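Local coordinates for thiamin pyrophosphokinase (Geobacillus thermodenitrificans, PDB 3K94), which probably catalyses the transfer of pyrophosphate from ATP to thiamine, giving thiamine diphosphate, at residues Arg11-Asp16 against Val127-Val132; Tyr149-Tyr154 against Ile207-Ser212; Ile155-Thr160 against Glu201-Met206. One frame throughout, in Å; residues are numbered along the deposited sequence.

In the fold
Contacts 2 and 3 are successive lengths of one antiparallel pairing, strand 151-156 with strand 204-209, with centres about 18 Å apart; along the chain, contact 3 is nested inside the loop that contact 2 closes. Contact 1 comes earlier, at the turn between strands 125-128 and 131-136. Its centre lies about 13 Å from that of contact 2, and the two touch through probable hydrogen bonds, V132 N to R208 O and Q130 O to S210 N, both 2.9 Å. Contacts 1 and 3, about 24 Å apart between centres, share the same mixed sheet without touching. All three reach the second subunit.

Contact 1 (Arg11-Asp16 against Val127-Val132); sequences RELLPD and VDRQNV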
ATOM      1  N   ARG B  11     -10.228  -8.095  -8.264  1.00 29.56           N
ATOM      2  CA  ARG B  11      -9.950  -8.376  -9.674  1.00 28.43           C
ATOM      3  C   ARG B  11      -9.956  -7.151 -10.556  1.00 28.29           C
ATOM      4  O   ARG B  11      -9.336  -7.139 -11.609  1.00 29.40           O
ATOM      5  CB  ARG B  11     -10.920  -9.432 -10.216  1.00 26.10           C
ATOM      6  CG  ARG B  11     -10.591 -10.796  -9.650  1.00 30.88           C
ATOM      7  CD  ARG B  11     -11.503 -11.910 -10.122  1.00 32.93           C
ATOM      8  NE  ARG B  11     -10.974 -13.191  -9.654  1.00 35.99           N
ATOM      9  CZ  ARG B  11     -11.684 -14.308  -9.539  1.00 39.67           C
ATOM     10  NH1 ARG B  11     -12.974 -14.324  -9.863  1.00 31.09           N
ATOM     11  NH2 ARG B  11     -11.100 -15.412  -9.098  1.00 42.96           N
ATOM     12  N   GLU B  12     -10.664  -6.116 -10.132  1.00 23.55           N
ATOM     13  CA  GLU B  12     -10.719  -4.899 -10.922  1.00 26.24           C
ATOM     14  C   GLU B  12      -9.367  -4.167 -10.908  1.00 23.20           C
ATOM     15  O   GLU B  12      -9.125  -3.288 -11.731  1.00 25.99           O
ATOM     16  CB  GLU B  12     -11.860  -3.984 -10.440  1.00 35.89           C
ATOM     17  CG  GLU B  12     -11.621  -3.277  -9.106  1.00 36.56           C
ATOM     18  CD  GLU B  12     -11.954  -4.126  -7.879  1.00 40.61           C
ATOM     19  OE1 GLU B  12     -12.238  -5.348  -8.010  1.00 33.20           O
ATOM     20  OE2 GLU B  12     -11.931  -3.550  -6.763  1.00 45.48           O
ATOM     21  N   LEU B  13      -8.483  -4.550  -9.990  1.00 17.85           N
ATOM     22  CA  LEU B  13      -7.149  -3.961  -9.919  1.00 21.17           C
ATOM     23  C   LEU B  13      -6.136  -4.584 -10.888  1.00 23.70           C
ATOM     24  O   LEU B  13      -5.061  -4.025 -11.118  1.00 21.96           O
ATOM     25  CB  LEU B  13      -6.613  -4.020  -8.484  1.00 18.87           C
ATOM     26  CG  LEU B  13      -7.463  -3.362  -7.403  1.00 23.57           C
ATOM     27  CD1 LEU B  13      -6.737  -3.397  -6.072  1.00 24.20           C
ATOM     28  CD2 LEU B  13      -7.841  -1.912  -7.791  1.00 22.27           C
ATOM     29  N   LEU B  14      -6.466  -5.743 -11.449  1.00 22.39           N
ATOM     30  CA  LEU B  14      -5.547  -6.418 -12.377  1.00 24.37           C
ATOM     31  C   LEU B  14      -5.415  -5.652 -13.688  1.00 26.24           C
ATOM     32  O   LEU B  14      -6.396  -5.137 -14.196  1.00 27.48           O
ATOM     33  CB  LEU B  14      -6.052  -7.826 -12.714  1.00 22.16           C
ATOM     34  CG  LEU B  14      -6.250  -8.853 -11.599  1.00 33.14           C
ATOM     35  CD1 LEU B  14      -6.922 -10.102 -12.161  1.00 38.40           C
ATOM     36  CD2 LEU B  14      -4.945  -9.208 -10.931  1.00 26.98           C
ATOM     37  N   PRO B  15      -4.198  -5.592 -14.249  1.00 26.02           N
ATOM     38  CA  PRO B  15      -4.124  -5.152 -15.648  1.00 24.04           C
ATOM     39  C   PRO B  15      -4.739  -6.219 -16.550  1.00 24.63           C
ATOM     40  O   PRO B  15      -5.050  -7.325 -16.081  1.00 23.39           O
ATOM     41  CB  PRO B  15      -2.619  -5.086 -15.935  1.00 23.91           C
ATOM     42  CG  PRO B  15      -1.909  -5.572 -14.713  1.00 25.42           C
ATOM     43  CD  PRO B  15      -2.922  -6.132 -13.750  1.00 25.82           C
ATOM     44  N   ASP B  16      -4.916  -5.892 -17.824  1.00 27.00           N
ATOM     45  CA  ASP B  16      -5.263  -6.890 -18.830  1.00 30.74           C
ATOM     46  C   ASP B  16      -4.031  -7.777 -19.054  1.00 26.67           C
ATOM     47  O   ASP B  16      -3.011  -7.327 -19.580  1.00 26.36           O
ATOM     48  CB  ASP B  16      -5.686  -6.198 -20.140  1.00 35.74           C
ATOM     49  CG  ASP B  16      -5.981  -7.186 -21.275  1.00 36.57           C
ATOM     50  OD1 ASP B  16      -5.883  -8.415 -21.075  1.00 35.43           O
ATOM     51  OD2 ASP B  16      -6.315  -6.719 -22.381  1.00 42.32           O
ATOM     52  N   VAL B 127       2.828  -5.565  -9.582  1.00 18.11           N
ATOM     53  CA  VAL B 127       2.177  -4.825 -10.655  1.00 17.24           C
ATOM     54  C   VAL B 127       0.662  -4.842 -10.533  1.00 20.11           C
ATOM     55  O   VAL B 127       0.061  -5.899 -10.316  1.00 23.62           O
ATOM     56  CB  VAL B 127       2.501  -5.466 -12.016  1.00 21.09           C
ATOM     57  CG1 VAL B 127       1.825  -4.675 -13.146  1.00 14.81           C
ATOM     58  CG2 VAL B 127       4.013  -5.588 -12.198  1.00 18.42           C
ATOM     59  N   ASP B 128       0.043  -3.672 -10.661  1.00 19.66           N
ATOM     60  CA  ASP B 128      -1.410  -3.607 -10.825  1.00 18.24           C
ATOM     61  C   ASP B 128      -1.783  -2.618 -11.933  1.00 20.26           C
ATOM     62  O   ASP B 128      -0.907  -2.102 -12.618  1.00 18.38           O
ATOM     63  CB  ASP B 128      -2.163  -3.420  -9.484  1.00 17.98           C
ATOM     64  CG  ASP B 128      -2.104  -1.984  -8.931  1.00 22.18           C
ATOM     65  OD1 ASP B 128      -1.631  -1.063  -9.627  1.00 22.48           O
ATOM     66  OD2 ASP B 128      -2.556  -1.788  -7.778  1.00 23.04           O
ATOM     67  N   ARG B 129      -3.066  -2.382 -12.153  1.00 22.09           N
ATOM     68  CA  ARG B 129      -3.453  -1.532 -13.282  1.00 26.49           C
ATOM     69  C   ARG B 129      -2.812  -0.144 -13.275  1.00 27.25           C
ATOM     70  O   ARG B 129      -2.821   0.532 -14.298  1.00 27.70           O
ATOM     71  CB  ARG B 129      -4.972  -1.369 -13.349  1.00 26.93           C
ATOM     72  CG  ARG B 129      -5.568  -0.773 -12.093  1.00 28.68           C
ATOM     73  CD  ARG B 129      -7.074  -0.653 -12.197  1.00 32.01           C
ATOM     74  NE  ARG B 129      -7.633  -0.038 -10.999  1.00 35.89           N
ATOM     75  CZ  ARG B 129      -8.902   0.316 -10.881  1.00 32.70           C
ATOM     76  NH1 ARG B 129      -9.731   0.111 -11.893  1.00 33.74           N
ATOM     77  NH2 ARG B 129      -9.337   0.875  -9.764  1.00 28.99           N
ATOM     78  N   GLN B 130      -2.261   0.281 -12.137  1.00 24.92           N
ATOM     79  CA  GLN B 130      -1.821   1.669 -11.978  1.00 25.32           C
ATOM     80  C   GLN B 130      -0.408   1.829 -11.438  1.00 24.96           C
ATOM     81  O   GLN B 130       0.057   2.971 -11.248  1.00 21.59           O
ATOM     82  CB  GLN B 130      -2.738   2.403 -10.986  1.00 28.05           C
ATOM     83  CG  GLN B 130      -3.959   2.998 -11.567  1.00 31.28           C
ATOM     84  CD  GLN B 130      -4.739   3.794 -10.528  1.00 31.40           C
ATOM     85  OE1 GLN B 130      -5.607   3.253  -9.849  1.00 32.24           O
ATOM     86  NE2 GLN B 130      -4.426   5.083 -10.402  1.00 25.70           N
ATOM     87  N   ASN B 131       0.258   0.712 -11.147  1.00 18.32           N
ATOM     88  CA  ASN B 131       1.525   0.766 -10.427  1.00 17.46           C
ATOM     89  C   ASN B 131       2.479  -0.339 -10.801  1.00 20.10           C
ATOM     90  O   ASN B 131       2.064  -1.434 -11.144  1.00 20.27           O
ATOM     91  CB  ASN B 131       1.286   0.613  -8.926  1.00 16.21           C
ATOM     92  CG  ASN B 131       0.362   1.678  -8.358  1.00 21.23           C
ATOM     93  OD1 ASN B 131       0.819   2.724  -7.906  1.00 24.12           O
ATOM     94  ND2 ASN B 131      -0.939   1.404  -8.359  1.00 22.41           N
ATOM     95  N   VAL B 132       3.762  -0.056 -10.664  1.00 18.20           N
ATOM     96  CA  VAL B 132       4.753  -1.099 -10.574  1.00 22.36           C
ATOM     97  C   VAL B 132       5.625  -0.722  -9.391  1.00 18.13           C
ATOM     98  O   VAL B 132       6.141   0.383  -9.313  1.00 14.76           O
ATOM     99  CB  VAL B 132       5.583  -1.269 -11.874  1.00 29.05           C
ATOM    100  CG1 VAL B 132       6.144   0.067 -12.319  1.00 33.90           C
ATOM    101  CG2 VAL B 132       6.712  -2.249 -11.646  1.00 23.09           C
TER
HETATM  102  O   HOH W   1      -9.822  -1.551 -14.060  1.00 48.47           O
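The 12-15 backbone runs at 117° to that of 127-129, with L14-P15 closest to D128-R129, and a single backbone hydrogen bond, R129 N to L13 O (2.8 Å, 154° at the hydrogen), joins the two. The donor lies nearly in line with the L13 carbonyl, while D128 CB sits 3.4 Å from the same L13 O. R129 CG stands between its own N and carbonyl carbon (chi1 58°), and from there the extended chain runs back over the 11-16 loop. R129 CD comes within 3.4 Å of E12 O, which lies over one face of the guanidinium, and L13 CD2 meets R129 NE obliquely at 3.7 Å. Water 1 completes this grip, accepting from R129 NH1 (2.7 Å) and donating to E12 O. On the strand side, P15 CG packs at 4.1 Å against V127 CG1, the two side chains crossing at about a right angle; F99 and Y20 touch both. Within the type I turn D128-N131, D128 OD1 accepts from Q130 N, above the carboxylate plane, in an Asx turn, and from N131 ND2 on its syn side; T102 takes OD2. N131 also bonds G104 and L106 of the second subunit. The loop is therefore held by one backbone bond, a water bridge and apolar packing, whereas the turn it leans on is braced by the D128 carboxylate and the D128 N to N131 O backbone bond.

Contact 2 (Tyr149-Tyr154 against Ile207-Ser212); sequences YCYVSY and IRSSDS
With CG beside the backbone N and anti to the carbonyl carbon (chi1 -40°), the Y151 ring is carried out toward D211, whose carboxylate is placed between its own N and carbonyl carbon. Y151 OH donates to D211 OD1 at 2.6 Å, meeting it on the syn side and somewhat out of the carboxylate plane; the ring and carboxylate planes are 71° apart, with OD1 at the ring edge. C150 CB lies over the centre of one ring face. This pair extends across the subunit interface, since R105 of the second subunit makes a salt bridge with D211 OD2 and a cation-pi contact with Y151; within the chain, C214 N bonds D211 OD1.

On the face bearing V152 and R208, these side chains lie side by side, CG2 of V152 being 4.2 Å from CG of R208. The arginine chain is bent, and waters 2 and 3 bridge R208 NH2 and NE to Y149 O, each through one weak bond; M144 O also accepts from NH2. Y149 crosses R208 at about a right angle, Y149 CB to R208 CB 4.0 Å.

Water 4 donates to I207 O and S209 OG and also meets S153 OG, but S209 OG is hydrogen-bonded chiefly to D107 of the second subunit. The backbone ladder is regular at S153-I207, where both bonds lie in the carbonyl plane: S153 N to I207 O is 2.8 Å and I207 N to S153 O 2.9 Å. At the other end Y151 N makes a nearly straight bond to S209 O, C150 N a weak, bent one (125° at the hydrogen). C150 and Y151 thus both face S209, the classic beta bulge of an antiparallel pair, here beside the C150-C214 disulfide.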
ATOM      1  N   TYR B 149       3.130   4.740 -17.324  1.00 27.06           N
ATOM      2  CA  TYR B 149       3.461   5.411 -16.070  1.00 25.48           C
ATOM      3  C   TYR B 149       3.992   6.812 -16.287  1.00 29.83           C
ATOM      4  O   TYR B 149       4.964   7.005 -17.013  1.00 35.58           O
ATOM      5  CB  TYR B 149       4.485   4.581 -15.292  1.00 29.17           C
ATOM      6  CG  TYR B 149       4.075   3.138 -15.175  1.00 26.59           C
ATOM      7  CD1 TYR B 149       2.979   2.780 -14.414  1.00 24.10           C
ATOM      8  CD2 TYR B 149       4.763   2.136 -15.859  1.00 26.58           C
ATOM      9  CE1 TYR B 149       2.577   1.466 -14.311  1.00 30.07           C
ATOM     10  CE2 TYR B 149       4.373   0.802 -15.764  1.00 31.74           C
ATOM     11  CZ  TYR B 149       3.279   0.481 -14.989  1.00 32.36           C
ATOM     12  OH  TYR B 149       2.871  -0.818 -14.883  1.00 32.23           O
ATOM     13  N   CYS B 150       3.346   7.789 -15.657  1.00 29.46           N
ATOM     14  CA  CYS B 150       3.803   9.176 -15.707  1.00 29.02           C
ATOM     15  C   CYS B 150       4.628   9.545 -14.481  1.00 29.95           C
ATOM     16  O   CYS B 150       5.500  10.401 -14.540  1.00 32.63           O
ATOM     17  CB  CYS B 150       2.607  10.134 -15.802  1.00 26.52           C
ATOM     18  SG  CYS B 150       1.590   9.890 -17.268  1.00 52.00           S
ATOM     19  N   TYR B 151       4.340   8.907 -13.359  1.00 24.82           N
ATOM     20  CA  TYR B 151       4.936   9.336 -12.108  1.00 24.24           C
ATOM     21  C   TYR B 151       5.972   8.348 -11.592  1.00 27.15           C
ATOM     22  O   TYR B 151       5.829   7.138 -11.775  1.00 27.33           O
ATOM     23  CB  TYR B 151       3.845   9.548 -11.077  1.00 28.17           C
ATOM     24  CG  TYR B 151       2.608  10.214 -11.651  1.00 32.47           C
ATOM     25  CD1 TYR B 151       2.645  11.528 -12.120  1.00 30.76           C
ATOM     26  CD2 TYR B 151       1.407   9.531 -11.720  1.00 33.36           C
ATOM     27  CE1 TYR B 151       1.504  12.137 -12.648  1.00 31.25           C
ATOM     28  CE2 TYR B 151       0.268  10.129 -12.235  1.00 34.23           C
ATOM     29  CZ  TYR B 151       0.319  11.425 -12.695  1.00 31.91           C
ATOM     30  OH  TYR B 151      -0.822  11.988 -13.210  1.00 33.83           O
ATOM     31  N   VAL B 152       7.017   8.875 -10.961  1.00 24.69           N
ATOM     32  CA  VAL B 152       8.026   8.056 -10.300  1.00 24.47           C
ATOM     33  C   VAL B 152       8.234   8.564  -8.876  1.00 23.74           C
ATOM     34  O   VAL B 152       8.375   9.767  -8.648  1.00 27.96           O
ATOM     35  CB  VAL B 152       9.374   8.067 -11.058  1.00 26.65           C
ATOM     36  CG1 VAL B 152      10.364   7.085 -10.421  1.00 25.35           C
ATOM     37  CG2 VAL B 152       9.161   7.719 -12.521  1.00 29.48           C
ATOM     38  N   SER B 153       8.244   7.653  -7.912  1.00 21.23           N
ATOM     39  CA  SER B 153       8.496   8.037  -6.529  1.00 23.65           C
ATOM     40  C   SER B 153       9.552   7.133  -5.930  1.00 23.37           C
ATOM     41  O   SER B 153       9.581   5.922  -6.203  1.00 21.11           O
ATOM     42  CB  SER B 153       7.217   7.966  -5.694  1.00 22.16           C
ATOM     43  OG  SER B 153       6.175   8.660  -6.342  1.00 24.44           O
ATOM     44  N   TYR B 154      10.434   7.731  -5.138  1.00 19.61           N
ATOM     45  CA  TYR B 154      11.446   6.979  -4.419  1.00 21.43           C
ATOM     46  C   TYR B 154      11.231   7.152  -2.934  1.00 24.86           C
ATOM     47  O   TYR B 154      11.072   8.280  -2.446  1.00 22.07           O
ATOM     48  CB  TYR B 154      12.847   7.445  -4.802  1.00 21.61           C
ATOM     49  CG  TYR B 154      13.177   7.134  -6.234  1.00 20.74           C
ATOM     50  CD1 TYR B 154      13.552   5.856  -6.611  1.00 16.32           C
ATOM     51  CD2 TYR B 154      13.103   8.117  -7.217  1.00 18.19           C
ATOM     52  CE1 TYR B 154      13.847   5.561  -7.925  1.00 18.71           C
ATOM     53  CE2 TYR B 154      13.402   7.835  -8.524  1.00 21.63           C
ATOM     54  CZ  TYR B 154      13.767   6.552  -8.880  1.00 21.17           C
ATOM     55  OH  TYR B 154      14.059   6.257 -10.193  1.00 23.39           O
ATOM     56  N   ILE B 207       8.373   3.416  -6.847  1.00 22.06           N
ATOM     57  CA  ILE B 207       7.048   3.196  -7.398  1.00 19.59           C
ATOM     58  C   ILE B 207       6.847   4.052  -8.642  1.00 17.96           C
ATOM     59  O   ILE B 207       7.026   5.265  -8.601  1.00 20.41           O
ATOM     60  CB  ILE B 207       5.945   3.483  -6.367  1.00 18.07           C
ATOM     61  CG1 ILE B 207       6.066   2.518  -5.183  1.00 18.89           C
ATOM     62  CG2 ILE B 207       4.569   3.353  -7.027  1.00 21.45           C
ATOM     63  CD1 ILE B 207       5.297   2.962  -3.930  1.00 22.03           C
ATOM     64  N   ARG B 208       6.522   3.404  -9.757  1.00 21.82           N
ATOM     65  CA  ARG B 208       6.134   4.112 -10.970  1.00 20.15           C
ATOM     66  C   ARG B 208       4.649   3.924 -11.097  1.00 20.26           C
ATOM     67  O   ARG B 208       4.148   2.807 -10.998  1.00 24.54           O
ATOM     68  CB  ARG B 208       6.851   3.561 -12.211  1.00 23.77           C
ATOM     69  CG  ARG B 208       8.369   3.638 -12.156  1.00 23.61           C
ATOM     70  CD  ARG B 208       9.004   3.064 -13.426  1.00 25.36           C
ATOM     71  NE  ARG B 208       8.851   3.967 -14.566  1.00 27.35           N
ATOM     72  CZ  ARG B 208       9.332   3.751 -15.793  1.00 29.12           C
ATOM     73  NH1 ARG B 208      10.018   2.647 -16.082  1.00 21.87           N
ATOM     74  NH2 ARG B 208       9.114   4.647 -16.742  1.00 34.31           N
ATOM     75  N   SER B 209       3.922   5.009 -11.295  1.00 19.09           N
ATOM     76  CA  SER B 209       2.483   4.899 -11.291  1.00 20.97           C
ATOM     77  C   SER B 209       1.827   5.752 -12.363  1.00 24.04           C
ATOM     78  O   SER B 209       2.485   6.533 -13.045  1.00 21.32           O
ATOM     79  CB  SER B 209       1.932   5.270  -9.911  1.00 20.24           C
ATOM     80  OG  SER B 209       2.339   6.573  -9.515  1.00 23.95           O
ATOM     81  N   SER B 210       0.518   5.595 -12.483  1.00 26.20           N
ATOM     82  CA  SER B 210      -0.283   6.378 -13.398  1.00 30.56           C
ATOM     83  C   SER B 210      -1.618   6.676 -12.720  1.00 29.32           C
ATOM     84  O   SER B 210      -1.935   6.089 -11.693  1.00 27.57           O
ATOM     85  CB  SER B 210      -0.517   5.591 -14.685  1.00 30.26           C
ATOM     86  OG  SER B 210      -1.759   5.936 -15.256  1.00 37.49           O
ATOM     87  N   ASP B 211      -2.385   7.602 -13.280  1.00 32.01           N
ATOM     88  CA  ASP B 211      -3.781   7.791 -12.875  1.00 36.76           C
ATOM     89  C   ASP B 211      -4.595   8.247 -14.093  1.00 39.44           C
ATOM     90  O   ASP B 211      -4.044   8.359 -15.189  1.00 37.26           O
ATOM     91  CB  ASP B 211      -3.913   8.766 -11.687  1.00 31.75           C
ATOM     92  CG  ASP B 211      -3.167  10.083 -11.908  1.00 38.02           C
ATOM     93  OD1 ASP B 211      -2.895  10.444 -13.077  1.00 39.71           O
ATOM     94  OD2 ASP B 211      -2.857  10.765 -10.898  1.00 34.65           O
ATOM     95  N   SER B 212      -5.892   8.489 -13.914  1.00 39.99           N
ATOM     96  CA  SER B 212      -6.749   8.901 -15.027  1.00 46.90           C
ATOM     97  C   SER B 212      -6.100  10.020 -15.837  1.00 52.79           C
ATOM     98  O   SER B 212      -6.063   9.971 -17.068  1.00 55.18           O
ATOM     99  CB  SER B 212      -8.110   9.366 -14.515  1.00 46.28           C
ATOM    100  OG  SER B 212      -7.956  10.446 -13.615  1.00 48.36           O
TER
HETATM  101  O   HOH W   2       7.593   6.546 -18.305  1.00 26.82           O
HETATM  102  O   HOH W   3       7.281   6.608 -14.932  1.00 30.72           O
HETATM  103  O   HOH W   4       4.887   7.062  -8.534  1.00 31.13           O

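Contact 3 (Ile155-Thr160 against Glu201-Met206); sequences IPVSET and EGILMM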
ATOM      1  N   ILE B 155      11.214   6.027  -2.227  1.00 21.63           N
ATOM      2  CA  ILE B 155      11.053   6.017  -0.786  1.00 22.32           C
ATOM      3  C   ILE B 155      12.137   5.168  -0.145  1.00 26.22           C
ATOM      4  O   ILE B 155      12.305   4.007  -0.508  1.00 28.50           O
ATOM      5  CB  ILE B 155       9.677   5.480  -0.385  1.00 23.22           C
ATOM      6  CG1 ILE B 155       8.589   6.380  -0.954  1.00 24.40           C
ATOM      7  CG2 ILE B 155       9.550   5.404   1.137  1.00 23.79           C
ATOM      8  CD1 ILE B 155       7.183   5.884  -0.693  1.00 28.28           C
ATOM      9  N   PRO B 156      12.890   5.747   0.804  1.00 27.32           N
ATOM     10  CA  PRO B 156      13.934   4.996   1.509  1.00 29.92           C
ATOM     11  C   PRO B 156      13.314   3.947   2.434  1.00 28.51           C
ATOM     12  O   PRO B 156      12.397   4.259   3.175  1.00 26.92           O
ATOM     13  CB  PRO B 156      14.620   6.072   2.351  1.00 32.40           C
ATOM     14  CG  PRO B 156      13.537   7.046   2.636  1.00 32.05           C
ATOM     15  CD  PRO B 156      12.695   7.088   1.381  1.00 32.26           C
ATOM     16  N   VAL B 157      13.798   2.716   2.368  1.00 26.44           N
ATOM     17  CA  VAL B 157      13.334   1.659   3.254  1.00 24.11           C
ATOM     18  C   VAL B 157      14.254   1.573   4.472  1.00 27.95           C
ATOM     19  O   VAL B 157      13.799   1.460   5.613  1.00 33.41           O
ATOM     20  CB  VAL B 157      13.292   0.299   2.522  1.00 28.50           C
ATOM     21  CG1 VAL B 157      13.012  -0.823   3.495  1.00 33.22           C
ATOM     22  CG2 VAL B 157      12.245   0.327   1.414  1.00 27.50           C
ATOM     23  N   SER B 158      15.555   1.631   4.217  1.00 26.87           N
ATOM     24  CA  SER B 158      16.556   1.682   5.277  1.00 28.51           C
ATOM     25  C   SER B 158      16.589   3.073   5.906  1.00 34.01           C
ATOM     26  O   SER B 158      16.064   4.038   5.339  1.00 35.91           O
ATOM     27  CB  SER B 158      17.920   1.361   4.691  1.00 24.49           C
ATOM     28  OG  SER B 158      18.188   2.266   3.638  1.00 29.82           O
ATOM     29  N   GLU B 159      17.221   3.181   7.069  1.00 34.68           N
ATOM     30  CA  GLU B 159      17.279   4.453   7.780  1.00 38.53           C
ATOM     31  C   GLU B 159      17.917   5.556   6.928  1.00 34.52           C
ATOM     32  O   GLU B 159      17.508   6.720   6.976  1.00 31.93           O
ATOM     33  CB  GLU B 159      18.020   4.295   9.110  1.00 46.18           C
ATOM     34  CG  GLU B 159      17.448   5.154  10.215  1.00 59.02           C
ATOM     35  CD  GLU B 159      15.939   4.996  10.339  1.00 69.87           C
ATOM     36  OE1 GLU B 159      15.435   3.868  10.124  1.00 75.11           O
ATOM     37  OE2 GLU B 159      15.257   5.996  10.648  1.00 70.87           O
ATOM     38  N   THR B 160      18.924   5.193   6.145  1.00 30.06           N
ATOM     39  CA  THR B 160      19.525   6.156   5.238  1.00 29.98           C
ATOM     40  C   THR B 160      19.812   5.506   3.895  1.00 27.48           C
ATOM     41  O   THR B 160      19.941   4.289   3.794  1.00 27.71           O
ATOM     42  CB  THR B 160      20.820   6.789   5.813  1.00 41.28           C
ATOM     43  OG1 THR B 160      21.921   5.895   5.638  1.00 40.01           O
ATOM     44  CG2 THR B 160      20.666   7.107   7.296  1.00 43.83           C
ATOM     45  N   GLU B 201      24.590   3.075  -0.643  1.00 30.56           N
ATOM     46  CA  GLU B 201      24.237   2.436   0.620  1.00 36.47           C
ATOM     47  C   GLU B 201      22.738   2.417   0.847  1.00 32.12           C
ATOM     48  O   GLU B 201      22.031   3.336   0.432  1.00 26.49           O
ATOM     49  CB  GLU B 201      24.883   3.160   1.797  1.00 44.22           C
ATOM     50  CG  GLU B 201      26.378   3.018   1.877  1.00 57.55           C
ATOM     51  CD  GLU B 201      26.928   3.626   3.146  1.00 65.62           C
ATOM     52  OE1 GLU B 201      26.116   3.969   4.035  1.00 66.60           O
ATOM     53  OE2 GLU B 201      28.167   3.761   3.254  1.00 68.96           O
ATOM     54  N   GLY B 202      22.269   1.376   1.528  1.00 30.85           N
ATOM     55  CA  GLY B 202      20.893   1.316   1.984  1.00 32.92           C
ATOM     56  C   GLY B 202      19.952   0.528   1.090  1.00 31.34           C
ATOM     57  O   GLY B 202      20.387  -0.255   0.244  1.00 31.08           O
ATOM     58  N   ILE B 203      18.654   0.746   1.287  1.00 27.56           N
ATOM     59  CA  ILE B 203      17.618   0.002   0.584  1.00 24.47           C
ATOM     60  C   ILE B 203      16.514   0.952   0.161  1.00 24.87           C
ATOM     61  O   ILE B 203      15.973   1.684   0.984  1.00 27.58           O
ATOM     62  CB  ILE B 203      16.993  -1.083   1.472  1.00 24.92           C
ATOM     63  CG1 ILE B 203      18.071  -1.986   2.070  1.00 22.19           C
ATOM     64  CG2 ILE B 203      15.980  -1.916   0.677  1.00 23.55           C
ATOM     65  CD1 ILE B 203      17.496  -3.127   2.866  1.00 26.00           C
ATOM     66  N   LEU B 204      16.156   0.927  -1.115  1.00 18.88           N
ATOM     67  CA  LEU B 204      15.294   1.969  -1.659  1.00 21.92           C
ATOM     68  C   LEU B 204      14.116   1.410  -2.434  1.00 25.75           C
ATOM     69  O   LEU B 204      14.269   0.487  -3.243  1.00 25.41           O
ATOM     70  CB  LEU B 204      16.106   2.881  -2.574  1.00 23.95           C
ATOM     71  CG  LEU B 204      15.391   4.089  -3.168  1.00 24.86           C
ATOM     72  CD1 LEU B 204      15.287   5.178  -2.109  1.00 21.43           C
ATOM     73  CD2 LEU B 204      16.138   4.609  -4.385  1.00 23.06           C
HETATM   74  N   MSE B 205      12.942   1.984  -2.203  1.00 21.56           N
HETATM   75  CA  MSE B 205      11.749   1.572  -2.920  1.00 22.91           C
HETATM   76  C   MSE B 205      11.446   2.515  -4.068  1.00 23.68           C
HETATM   77  O   MSE B 205      11.469   3.729  -3.898  1.00 21.75           O
HETATM   78  CB  MSE B 205      10.552   1.512  -1.966  1.00 23.82           C
HETATM   79  CG  MSE B 205       9.248   1.182  -2.660  1.00 25.75           C
HETATM   80 SE   MSE B 205       7.708   1.011  -1.438  1.00 39.97          SE
HETATM   81  CE  MSE B 205       7.961   2.621  -0.378  1.00138.37           C
HETATM   82  N   MSE B 206      11.162   1.958  -5.243  1.00 24.48           N
HETATM   83  CA  MSE B 206      10.654   2.774  -6.341  1.00 21.64           C
HETATM   84  C   MSE B 206       9.225   2.407  -6.707  1.00 21.53           C
HETATM   85  O   MSE B 206       8.901   1.238  -6.856  1.00 19.18           O
HETATM   86  CB  MSE B 206      11.529   2.672  -7.591  1.00 18.07           C
HETATM   87  CG  MSE B 206      10.960   3.492  -8.761  1.00 20.17           C
HETATM   88 SE   MSE B 206      12.030   3.472 -10.424  1.00 34.66          SE
HETATM   89  CE  MSE B 206      12.134   1.530 -10.732  1.00 18.56           C
TER
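Backbone bonding carries I155 and M205 as an antiparallel hydrogen-bonded pair: I155 N makes a nearly straight bond to M205 O, and M205 N reaches I155 O at 2.7 Å. Beyond P156, which faces L204 as a non-hydrogen-bonded pair, the ladder changes character. I203 O accepts from two successive amides, V157 N at 2.8 Å and S158 N at 3.3 Å, so one carbonyl grips two successive residues.

Side-chain bonding centres on S158. Its OG, set between the backbone N and carbonyl carbon (chi1 56°), accepts from I203 N at 2.8 Å and donates to T160 O at 2.7 Å, approaching that oxygen from above the carbonyl plane. Replacing this serine by alanine removes the hydroxyl and would probably leave I203 N without its acceptor, T160 O without this donor, and the loop at 158-160 less firmly held to G202-I203. G202 passes just beside the hydroxyl, its CA 3.3 Å from S158 OG. The backbone angles of G202 and the nearness of S158 OG and T160 O fit the absence of a side chain at this position.

Apolar packing lies mostly on the face of I155 and M205, whose side chains run side by side. The selenomethionine is extended to SE and then bends, bringing CE against I155 CB, CG2 and CD1; F110 of the second subunit packs on both residues. The V157 and M205 side chains cross at about a right angle, V157 CG2 4.0 Å from M205 CB, and V157 CB meets I203 CG2. From the face of P156, L204 CD1 leans back against I155 O. Chemically, the paired strands are continued by a loop secured by a doubly used carbonyl and a doubly used hydroxyl, with apolar groups packed on the subunit-facing side.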